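PDB 3ED5: YfnB from Bacillus subtilis, which is a putative hydrolase of the haloacid dehalogenase (HAD) superfamily and may act as a 5'-nucleotidase. Local coordinates for residues A[8-14]-A[119-125]; A[179-184]-A[198-203]; A[108-113]-A[139-145]. All blocks are in the same frame, centred on the assembly; numbering follows the deposited sequence.

Overall arrangement
Interactions 1 and 2 lie in the six-stranded parallel sheet of a Rossmann-like HAD core, interaction 3 on one side of it. Strand order is 147-150, 120-125, 9-12, 179-183, 199-203, 218-220. Interaction 1 pairs 9-12 with 120-125 and interaction 2 pairs 179-183 with 199-203; their centres are about 9 Å apart, joined where strands 9-12 and 179-183 meet. Interaction 3 sets helix 108-116 against the segment leading into strand 147-150, its centre about 11 Å from interaction 1 and about 17 Å from interaction 2. Along the chain, interactions 1 and 3 alternate segments, and both close before interaction 2 opens. Strands 9-12 and 179-183 being neighbours, D13, by similarity the nucleophile, comes close to D184.

Interaction 1 (A[8-14]-A[119-125])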
loop_
_atom_site.group_PDB
_atom_site.type_symbol
_atom_site.label_atom_id
_atom_site.label_comp_id
_atom_site.label_asym_id
_atom_site.label_seq_id
_atom_site.Cartn_x
_atom_site.Cartn_y
_atom_site.Cartn_z
ATOM N N ARG A 8 -15.555 -9.444 -11.363
ATOM C CA ARG A 8 -16.496 -8.336 -11.219
ATOM C C ARG A 8 -15.992 -7.265 -10.264
ATOM O O ARG A 8 -16.365 -6.099 -10.403
ATOM C CB ARG A 8 -17.837 -8.858 -10.723
ATOM C CG ARG A 8 -18.551 -9.680 -11.793
ATOM C CD ARG A 8 -20.028 -9.844 -11.481
ATOM N NE ARG A 8 -20.252 -10.713 -10.323
ATOM C CZ ARG A 8 -20.397 -12.032 -10.399
ATOM N NH1 ARG A 8 -20.317 -12.647 -11.579
ATOM N NH2 ARG A 8 -20.624 -12.734 -9.296
ATOM N N THR A 9 -15.148 -7.675 -9.317
ATOM C CA THR A 9 -14.780 -6.852 -8.179
ATOM C C THR A 9 -13.261 -6.825 -8.119
ATOM O O THR A 9 -12.643 -7.896 -8.032
ATOM C CB THR A 9 -15.316 -7.496 -6.900
ATOM O OG1 THR A 9 -16.733 -7.702 -7.040
ATOM C CG2 THR A 9 -15.037 -6.607 -5.662
ATOM N N LEU A 10 -12.674 -5.621 -8.133
ATOM C CA LEU A 10 -11.202 -5.474 -8.051
ATOM C C LEU A 10 -10.850 -4.751 -6.755
ATOM O O LEU A 10 -11.410 -3.678 -6.475
ATOM C CB LEU A 10 -10.622 -4.699 -9.262
ATOM C CG LEU A 10 -11.135 -5.245 -10.614
ATOM C CD1 LEU A 10 -10.617 -4.376 -11.767
ATOM C CD2 LEU A 10 -10.746 -6.721 -10.815
ATOM N N LEU A 11 -9.959 -5.351 -5.965
ATOM C CA LEU A 11 -9.487 -4.739 -4.740
ATOM C C LEU A 11 -8.046 -4.265 -4.975
ATOM O O LEU A 11 -7.169 -5.070 -5.290
ATOM C CB LEU A 11 -9.500 -5.748 -3.584
ATOM C CG LEU A 11 -10.783 -6.607 -3.406
ATOM C CD1 LEU A 11 -10.610 -7.520 -2.185
ATOM C CD2 LEU A 11 -12.041 -5.752 -3.231
ATOM N N PHE A 12 -7.837 -2.967 -4.834
ATOM C CA PHE A 12 -6.511 -2.414 -5.104
ATOM C C PHE A 12 -5.868 -1.960 -3.807
ATOM O O PHE A 12 -6.448 -1.216 -3.027
ATOM C CB PHE A 12 -6.621 -1.174 -6.016
ATOM C CG PHE A 12 -6.720 -1.485 -7.473
ATOM C CD1 PHE A 12 -5.586 -1.615 -8.272
ATOM C CD2 PHE A 12 -7.982 -1.624 -8.070
ATOM C CE1 PHE A 12 -5.707 -1.932 -9.654
ATOM C CE2 PHE A 12 -8.111 -1.906 -9.447
ATOM C CZ PHE A 12 -6.986 -2.062 -10.230
ATOM N N ASP A 13 -4.627 -2.386 -3.621
ATOM C CA ASP A 13 -3.722 -1.747 -2.679
ATOM C C ASP A 13 -3.404 -0.328 -3.198
ATOM O O ASP A 13 -3.570 -0.036 -4.385
ATOM C CB ASP A 13 -2.455 -2.609 -2.572
ATOM C CG ASP A 13 -1.370 -1.958 -1.731
ATOM O OD1 ASP A 13 -1.542 -1.818 -0.493
ATOM O OD2 ASP A 13 -0.350 -1.611 -2.333
ATOM N N VAL A 14 -2.925 0.563 -2.314
ATOM C CA VAL A 14 -2.626 1.953 -2.708
ATOM C C VAL A 14 -1.131 2.107 -3.015
ATOM O O VAL A 14 -0.716 2.414 -4.150
ATOM C CB VAL A 14 -3.035 2.969 -1.586
ATOM C CG1 VAL A 14 -2.676 4.419 -1.985
ATOM C CG2 VAL A 14 -4.582 2.927 -1.359
ATOM N N PHE A 119 -15.926 -2.591 -13.949
ATOM C CA PHE A 119 -15.715 -3.371 -12.734
ATOM C C PHE A 119 -16.068 -2.523 -11.529
ATOM O O PHE A 119 -16.085 -1.282 -11.619
ATOM C CB PHE A 119 -14.234 -3.784 -12.618
ATOM C CG PHE A 119 -13.734 -4.615 -13.764
ATOM C CD1 PHE A 119 -13.807 -6.013 -13.714
ATOM C CD2 PHE A 119 -13.190 -4.015 -14.900
ATOM C CE1 PHE A 119 -13.348 -6.787 -14.782
ATOM C CE2 PHE A 119 -12.749 -4.782 -15.984
ATOM C CZ PHE A 119 -12.816 -6.174 -15.925
ATOM N N ASP A 120 -16.339 -3.175 -10.401
ATOM C CA ASP A 120 -16.532 -2.466 -9.140
ATOM C C ASP A 120 -15.167 -2.369 -8.470
ATOM O O ASP A 120 -14.490 -3.392 -8.256
ATOM C CB ASP A 120 -17.509 -3.221 -8.247
ATOM C CG ASP A 120 -18.895 -3.287 -8.837
ATOM O OD1 ASP A 120 -19.299 -2.328 -9.520
ATOM O OD2 ASP A 120 -19.578 -4.305 -8.600
ATOM N N LEU A 121 -14.725 -1.147 -8.167
ATOM C CA LEU A 121 -13.375 -0.986 -7.614
ATOM C C LEU A 121 -13.411 -0.635 -6.128
ATOM O O LEU A 121 -14.219 0.185 -5.707
ATOM C CB LEU A 121 -12.622 0.125 -8.369
ATOM C CG LEU A 121 -12.688 0.088 -9.893
ATOM C CD1 LEU A 121 -11.878 1.242 -10.506
ATOM C CD2 LEU A 121 -12.242 -1.282 -10.467
ATOM N N TYR A 122 -12.519 -1.241 -5.352
ATOM C CA TYR A 122 -12.412 -0.930 -3.937
ATOM C C TYR A 122 -10.936 -0.752 -3.593
ATOM O O TYR A 122 -10.061 -1.316 -4.251
ATOM C CB TYR A 122 -12.916 -2.048 -3.054
ATOM C CG TYR A 122 -14.396 -2.276 -3.271
ATOM C CD1 TYR A 122 -15.331 -1.592 -2.487
ATOM C CD2 TYR A 122 -14.841 -3.123 -4.280
ATOM C CE1 TYR A 122 -16.714 -1.772 -2.692
ATOM C CE2 TYR A 122 -16.246 -3.319 -4.490
ATOM C CZ TYR A 122 -17.144 -2.633 -3.693
ATOM O OH TYR A 122 -18.511 -2.791 -3.854
ATOM N N ILE A 123 -10.703 -0.019 -2.517
ATOM C CA ILE A 123 -9.338 0.136 -1.968
ATOM C C ILE A 123 -9.197 -0.754 -0.718
ATOM O O ILE A 123 -10.115 -0.798 0.103
ATOM C CB ILE A 123 -9.036 1.596 -1.556
ATOM C CG1 ILE A 123 -8.948 2.531 -2.783
ATOM C CG2 ILE A 123 -7.723 1.656 -0.698
ATOM C CD1 ILE A 123 -7.749 2.243 -3.691
ATOM N N VAL A 124 -8.052 -1.450 -0.591
ATOM C CA VAL A 124 -7.732 -2.238 0.603
ATOM C C VAL A 124 -6.330 -1.796 1.052
ATOM O O VAL A 124 -5.345 -1.989 0.329
ATOM C CB VAL A 124 -7.863 -3.786 0.405
ATOM C CG1 VAL A 124 -9.397 -4.146 0.237
ATOM C CG2 VAL A 124 -7.008 -4.296 -0.814
ATOM N N THR A 125 -6.290 -1.142 2.197
ATOM C CA THR A 125 -5.009 -0.535 2.635
ATOM C C THR A 125 -4.768 -0.634 4.147
ATOM O O THR A 125 -5.706 -0.532 4.947
ATOM C CB THR A 125 -4.895 0.953 2.122
ATOM O OG1 THR A 125 -3.581 1.483 2.467
ATOM C CG2 THR A 125 -5.970 1.856 2.783
HETATM O O HOH W 1 -18.665 -5.940 -6.397
HETATM O O HOH W 2 -1.490 0.869 0.816
#
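L10 and F12 join their strand to D120, Y122 and V124 as parallel neighbours in the central sheet. Five backbone hydrogen bonds make the ladder: D120 N to R8 O, L10 N to D120 O, Y122 N to L10 O, F12 N to Y122 O and V124 N to F12 O. CA-H...O contacts add to the ladder, D13 CA lying 3.4 Å from V124 O.

Among apolar contacts, L10, its CG anti to the carbonyl carbon (chi1 -49°) and chi2 extended (176°), brings CD1 to 3.7 Å from L121 CD2 and 4.2 Å from the F119 ring centroid, an off-centre CH-pi contact. V14 CG2 presses tightly on I123 CG2, 3.5 Å away. On the face of T9 and L11, T9 CG2 meets Y122 CE2 at 3.7 Å while L11 CD2 packs against Y122 CB.

A water links T9 OG1 (2.7 Å) to D120 OD2 (2.9 Å). D13, the nucleophile by similarity, salt-bridges K158 through OD1 and is hydrogen-bonded to T17 OG1 through OD2.

Strand 179-183 flanks 9-12 on its other side and 147-150 flanks 120-125; helix 108-116 covers the face carrying L10, F12 and L121.

Interaction 2 (A[179-184]-A[198-203]); sequences TLIIGD and LDTCWM
I181 and G183 pair with D199, C201 and M203 as parallel strands of a beta-alpha-beta crossover whose connection is helix 186-195. Four backbone hydrogen bonds hold them: I181 N to D199 O, C201 N to I181 O, G183 N to C201 O and M203 N to G183 O. I181 CG2 and T200 CG2 meet at 3.5 Å, their side chains side by side and pointing the same way.

The W202 side chain starts with CG anti to the backbone N (chi1 -173°), which lays it along the end of the partner strand. W202 CB and CG each stand 4.4 Å from G183 O. W202 CD1 comes closer, edge-on, between the carbonyl oxygens of G183 and D184, 3.5 Å from D184 O. W202 NE1 then gives its hydrogen to D184 O at 2.9 Å; the acceptor lies in the indole plane, but the donor sits 59° above the D184 carbonyl plane. The bond, bent at 143°, probably helps to set the turn of the indole. W202 CE2 follows at 4.2 Å from D184 O, and the side chain packs on L186 and I190 of helix 186-195. A water also donates to D184 O at 3.1 Å and to M203 O at 2.8 Å.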
loop_
_atom_site.group_PDB
_atom_site.type_symbol
_atom_site.label_atom_id
_atom_site.label_comp_id
_atom_site.label_asym_id
_atom_site.label_seq_id
_atom_site.Cartn_x
_atom_site.Cartn_y
_atom_site.Cartn_z
ATOM N N THR A 179 -13.549 -12.051 -7.733
ATOM C CA THR A 179 -12.799 -10.965 -7.146
ATOM C C THR A 179 -11.292 -11.149 -7.343
ATOM O O THR A 179 -10.765 -12.253 -7.174
ATOM C CB THR A 179 -13.105 -10.865 -5.635
ATOM O OG1 THR A 179 -14.504 -10.681 -5.445
ATOM C CG2 THR A 179 -12.321 -9.693 -4.957
ATOM N N LEU A 180 -10.599 -10.050 -7.654
ATOM C CA LEU A 180 -9.150 -10.059 -7.809
ATOM C C LEU A 180 -8.566 -9.017 -6.865
ATOM O O LEU A 180 -9.063 -7.868 -6.829
ATOM C CB LEU A 180 -8.784 -9.690 -9.264
ATOM C CG LEU A 180 -7.256 -9.654 -9.559
ATOM C CD1 LEU A 180 -6.615 -11.055 -9.471
ATOM C CD2 LEU A 180 -7.038 -9.079 -10.975
ATOM N N ILE A 181 -7.489 -9.364 -6.150
ATOM C CA ILE A 181 -6.752 -8.334 -5.426
ATOM C C ILE A 181 -5.440 -8.029 -6.177
ATOM O O ILE A 181 -4.738 -8.949 -6.602
ATOM C CB ILE A 181 -6.476 -8.692 -3.942
ATOM C CG1 ILE A 181 -5.670 -7.553 -3.260
ATOM C CG2 ILE A 181 -5.760 -10.061 -3.803
ATOM C CD1 ILE A 181 -5.568 -7.716 -1.681
ATOM N N ILE A 182 -5.144 -6.741 -6.329
ATOM C CA ILE A 182 -3.950 -6.276 -7.049
ATOM C C ILE A 182 -3.104 -5.455 -6.083
ATOM O O ILE A 182 -3.584 -4.480 -5.499
ATOM C CB ILE A 182 -4.364 -5.348 -8.220
ATOM C CG1 ILE A 182 -5.357 -6.040 -9.174
ATOM C CG2 ILE A 182 -3.095 -4.877 -9.013
ATOM C CD1 ILE A 182 -6.835 -5.724 -8.884
ATOM N N GLY A 183 -1.858 -5.849 -5.901
ATOM C CA GLY A 183 -0.973 -5.092 -4.994
ATOM C C GLY A 183 0.470 -5.485 -5.156
ATOM O O GLY A 183 0.805 -6.500 -5.812
ATOM N N ASP A 184 1.343 -4.675 -4.541
ATOM C CA ASP A 184 2.787 -4.872 -4.703
ATOM C C ASP A 184 3.427 -5.664 -3.568
ATOM O O ASP A 184 4.588 -6.094 -3.692
ATOM C CB ASP A 184 3.469 -3.503 -4.751
ATOM C CG ASP A 184 3.451 -2.829 -3.417
ATOM O OD1 ASP A 184 2.364 -2.714 -2.815
ATOM O OD2 ASP A 184 4.524 -2.406 -2.958
ATOM N N LEU A 198 -8.907 -15.465 -2.552
ATOM C CA LEU A 198 -8.927 -14.644 -3.773
ATOM C C LEU A 198 -7.789 -14.942 -4.746
ATOM O O LEU A 198 -6.659 -15.200 -4.330
ATOM C CB LEU A 198 -8.849 -13.148 -3.429
ATOM C CG LEU A 198 -9.839 -12.616 -2.377
ATOM C CD1 LEU A 198 -9.524 -11.189 -2.131
ATOM C CD2 LEU A 198 -11.294 -12.789 -2.896
ATOM N N ASP A 199 -8.076 -14.801 -6.042
ATOM C CA ASP A 199 -7.018 -14.672 -7.044
ATOM C C ASP A 199 -6.238 -13.391 -6.724
ATOM O O ASP A 199 -6.818 -12.400 -6.241
ATOM C CB ASP A 199 -7.606 -14.600 -8.474
ATOM C CG ASP A 199 -8.129 -15.942 -8.960
ATOM O OD1 ASP A 199 -7.945 -16.939 -8.238
ATOM O OD2 ASP A 199 -8.709 -15.994 -10.069
ATOM N N THR A 200 -4.934 -13.425 -6.980
ATOM C CA THR A 200 -4.037 -12.299 -6.684
ATOM C C THR A 200 -3.199 -11.869 -7.901
ATOM O O THR A 200 -2.769 -12.709 -8.713
ATOM C CB THR A 200 -3.026 -12.696 -5.576
ATOM O OG1 THR A 200 -2.411 -13.932 -5.938
ATOM C CG2 THR A 200 -3.738 -12.893 -4.205
ATOM N N CYS A 201 -2.924 -10.565 -7.977
ATOM C CA CYS A 201 -2.057 -9.998 -9.028
ATOM C C CYS A 201 -0.943 -9.170 -8.373
ATOM O O CYS A 201 -1.212 -8.156 -7.762
ATOM C CB CYS A 201 -2.894 -9.143 -9.981
ATOM S SG CYS A 201 -1.881 -8.450 -11.326
ATOM N N TRP A 202 0.285 -9.654 -8.502
ATOM C CA TRP A 202 1.456 -9.035 -7.912
ATOM C C TRP A 202 2.041 -7.991 -8.864
ATOM O O TRP A 202 2.522 -8.337 -9.947
ATOM C CB TRP A 202 2.500 -10.126 -7.610
ATOM C CG TRP A 202 3.696 -9.609 -6.840
ATOM C CD1 TRP A 202 3.716 -8.542 -5.982
ATOM C CD2 TRP A 202 5.016 -10.175 -6.828
ATOM N NE1 TRP A 202 4.991 -8.397 -5.445
ATOM C CE2 TRP A 202 5.797 -9.395 -5.934
ATOM C CE3 TRP A 202 5.615 -11.266 -7.482
ATOM C CZ2 TRP A 202 7.150 -9.658 -5.702
ATOM C CZ3 TRP A 202 6.958 -11.550 -7.231
ATOM C CH2 TRP A 202 7.718 -10.731 -6.350
HETATM N N MSE A 203 1.993 -6.729 -8.425
HETATM C CA MSE A 203 2.640 -5.624 -9.117
HETATM C C MSE A 203 4.129 -5.669 -8.750
HETATM O O MSE A 203 4.500 -5.441 -7.592
HETATM C CB MSE A 203 1.966 -4.318 -8.665
HETATM C CG MSE A 203 2.595 -3.062 -9.204
HETATM SE SE MSE A 203 2.526 -2.953 -11.148
HETATM C CE MSE A 203 3.251 -1.120 -11.339
HETATM O O HOH W 3 -10.608 -14.901 -7.204
HETATM O O HOH W 4 6.658 -5.425 -5.886
#

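Interaction 3 (A[108-113]-A[139-145])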
loop_
_atom_site.group_PDB
_atom_site.type_symbol
_atom_site.label_atom_id
_atom_site.label_comp_id
_atom_site.label_asym_id
_atom_site.label_seq_id
_atom_site.Cartn_x
_atom_site.Cartn_y
_atom_site.Cartn_z
ATOM N N ALA A 108 -1.580 4.773 -13.971
ATOM C CA ALA A 108 -2.621 4.469 -12.962
ATOM C C ALA A 108 -3.922 5.223 -13.193
ATOM O O ALA A 108 -5.010 4.629 -13.074
ATOM C CB ALA A 108 -2.106 4.694 -11.507
ATOM N N PHE A 109 -3.850 6.510 -13.530
ATOM C CA PHE A 109 -5.102 7.280 -13.671
ATOM C C PHE A 109 -5.937 6.737 -14.840
ATOM O O PHE A 109 -7.149 6.489 -14.692
ATOM C CB PHE A 109 -4.858 8.785 -13.820
ATOM C CG PHE A 109 -6.105 9.592 -13.793
ATOM C CD1 PHE A 109 -6.552 10.141 -12.593
ATOM C CD2 PHE A 109 -6.858 9.791 -14.960
ATOM C CE1 PHE A 109 -7.726 10.895 -12.533
ATOM C CE2 PHE A 109 -8.046 10.533 -14.907
ATOM C CZ PHE A 109 -8.462 11.097 -13.687
ATOM N N ASP A 110 -5.296 6.557 -15.991
ATOM C CA ASP A 110 -6.024 6.064 -17.170
ATOM C C ASP A 110 -6.573 4.645 -16.926
ATOM O O ASP A 110 -7.729 4.333 -17.322
ATOM C CB ASP A 110 -5.140 6.102 -18.411
ATOM C CG ASP A 110 -4.808 7.524 -18.852
ATOM O OD1 ASP A 110 -5.493 8.495 -18.418
ATOM O OD2 ASP A 110 -3.845 7.672 -19.636
ATOM N N LEU A 111 -5.759 3.808 -16.278
ATOM C CA LEU A 111 -6.182 2.432 -15.954
ATOM C C LEU A 111 -7.416 2.449 -15.064
ATOM O O LEU A 111 -8.457 1.865 -15.404
ATOM C CB LEU A 111 -5.067 1.619 -15.286
ATOM C CG LEU A 111 -5.606 0.249 -14.813
ATOM C CD1 LEU A 111 -5.566 -0.717 -16.031
ATOM C CD2 LEU A 111 -4.949 -0.314 -13.612
ATOM N N ILE A 112 -7.328 3.123 -13.925
ATOM C CA ILE A 112 -8.461 3.172 -12.989
ATOM C C ILE A 112 -9.737 3.758 -13.649
ATOM O O ILE A 112 -10.839 3.236 -13.467
ATOM C CB ILE A 112 -8.056 3.926 -11.706
ATOM C CG1 ILE A 112 -6.989 3.108 -10.931
ATOM C CG2 ILE A 112 -9.258 4.294 -10.823
ATOM C CD1 ILE A 112 -7.456 1.657 -10.539
ATOM N N SER A 113 -9.577 4.838 -14.413
ATOM C CA SER A 113 -10.718 5.459 -15.110
ATOM C C SER A 113 -11.386 4.458 -16.064
ATOM O O SER A 113 -12.633 4.357 -16.126
ATOM C CB SER A 113 -10.245 6.682 -15.893
ATOM O OG SER A 113 -11.322 7.208 -16.641
ATOM N N SER A 139 -4.702 13.190 -6.032
ATOM C CA SER A 139 -4.294 12.605 -7.319
ATOM C C SER A 139 -5.508 12.399 -8.258
ATOM O O SER A 139 -5.337 11.961 -9.399
ATOM C CB SER A 139 -3.646 11.229 -7.073
ATOM O OG SER A 139 -4.575 10.323 -6.450
ATOM N N GLY A 140 -6.703 12.680 -7.755
ATOM C CA GLY A 140 -7.957 12.478 -8.545
ATOM C C GLY A 140 -8.481 11.049 -8.628
ATOM O O GLY A 140 -9.442 10.807 -9.370
ATOM N N LEU A 141 -7.853 10.108 -7.929
ATOM C CA LEU A 141 -8.275 8.693 -7.974
ATOM C C LEU A 141 -9.495 8.409 -7.124
ATOM O O LEU A 141 -10.270 7.497 -7.458
ATOM C CB LEU A 141 -7.160 7.735 -7.566
ATOM C CG LEU A 141 -5.926 7.668 -8.482
ATOM C CD1 LEU A 141 -4.928 6.730 -7.849
ATOM C CD2 LEU A 141 -6.309 7.139 -9.862
ATOM N N PHE A 142 -9.679 9.186 -6.061
ATOM C CA PHE A 142 -10.705 8.908 -5.030
ATOM C C PHE A 142 -12.115 8.546 -5.581
ATOM O O PHE A 142 -12.677 7.541 -5.172
ATOM C CB PHE A 142 -10.820 10.112 -4.079
ATOM C CG PHE A 142 -11.768 9.900 -2.943
ATOM C CD1 PHE A 142 -11.334 9.285 -1.780
ATOM C CD2 PHE A 142 -13.105 10.298 -3.055
ATOM C CE1 PHE A 142 -12.215 9.074 -0.711
ATOM C CE2 PHE A 142 -13.986 10.095 -1.995
ATOM C CZ PHE A 142 -13.539 9.461 -0.838
ATOM N N PRO A 143 -12.676 9.365 -6.475
ATOM C CA PRO A 143 -14.074 9.110 -6.865
ATOM C C PRO A 143 -14.338 7.807 -7.637
ATOM O O PRO A 143 -15.521 7.408 -7.798
ATOM C CB PRO A 143 -14.417 10.314 -7.756
ATOM C CG PRO A 143 -13.354 11.314 -7.471
ATOM C CD PRO A 143 -12.135 10.524 -7.211
ATOM N N PHE A 144 -13.281 7.164 -8.138
ATOM C CA PHE A 144 -13.454 5.979 -8.973
ATOM C C PHE A 144 -13.734 4.726 -8.148
ATOM O O PHE A 144 -14.069 3.683 -8.713
ATOM C CB PHE A 144 -12.203 5.744 -9.854
ATOM C CG PHE A 144 -11.962 6.827 -10.864
ATOM C CD1 PHE A 144 -12.758 6.930 -12.006
ATOM C CD2 PHE A 144 -10.930 7.733 -10.696
ATOM C CE1 PHE A 144 -12.541 7.934 -12.964
ATOM C CE2 PHE A 144 -10.705 8.755 -11.639
ATOM C CZ PHE A 144 -11.509 8.849 -12.784
ATOM N N PHE A 145 -13.562 4.820 -6.830
ATOM C CA PHE A 145 -13.739 3.658 -5.912
ATOM C C PHE A 145 -15.059 3.684 -5.178
ATOM O O PHE A 145 -15.494 4.725 -4.664
ATOM C CB PHE A 145 -12.564 3.601 -4.932
ATOM C CG PHE A 145 -11.259 3.395 -5.632
ATOM C CD1 PHE A 145 -10.822 2.105 -5.942
ATOM C CD2 PHE A 145 -10.496 4.492 -6.057
ATOM C CE1 PHE A 145 -9.613 1.897 -6.651
ATOM C CE2 PHE A 145 -9.245 4.295 -6.752
ATOM C CZ PHE A 145 -8.818 3.002 -7.056
#
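F144 meets F109, I112 and S113 of helix 108-116 with three different parts of its side chain. Its CG is anti to the carbonyl carbon (chi1 -65°), which brings the ring to I112 and S113. F144 CB lies 3.4 Å from I112 CG2, at the root of the ring. One face of the ring receives the S113 backbone, S113 CA standing 4.2 Å from the F144 centroid in a CH-pi contact. The far edge, CE2 and CZ, is turned to the face of F109 in an offset edge-to-face pair, with centroids 5.5 Å apart and planes at 85°.

F109 has CG anti to the backbone N (chi1 -173°), a torsion that carries its ring toward 139-145, where CE1 and CZ meet F144 CE2. The ring also passes beside the chain turn at S139 and G140, F109 CE1 coming within 3.6 Å of G140 O. G140 ends helix 129-138 in a Schellman motif with positive phi, and a side chain on it would crowd F109 CE1.

L141 slides past F109 in the opposite direction, L141 CD2 touching both F109 CD1 (4.1 Å) and I112 CB. I112 CG2 meets the F145 ring at CE2 and CZ as well as F144 CB, and I112 CD1 also reaches F145 CZ, 4.0 Å away, the two side chains crossing at about a right angle.

With an alanine in place of F144, the F109 face would probably lose its edge partner and S113 CA its CH-pi contact, leaving a gap beside I112.

No hydrogen bond crosses between the segments; the grip is apolar. Helix 108-116 is set on the sheet here, I112 resting on F12 and L121 of strands 9-12 and 120-125, while F145, just before strand 147-150, packs on F12, L121 and I123.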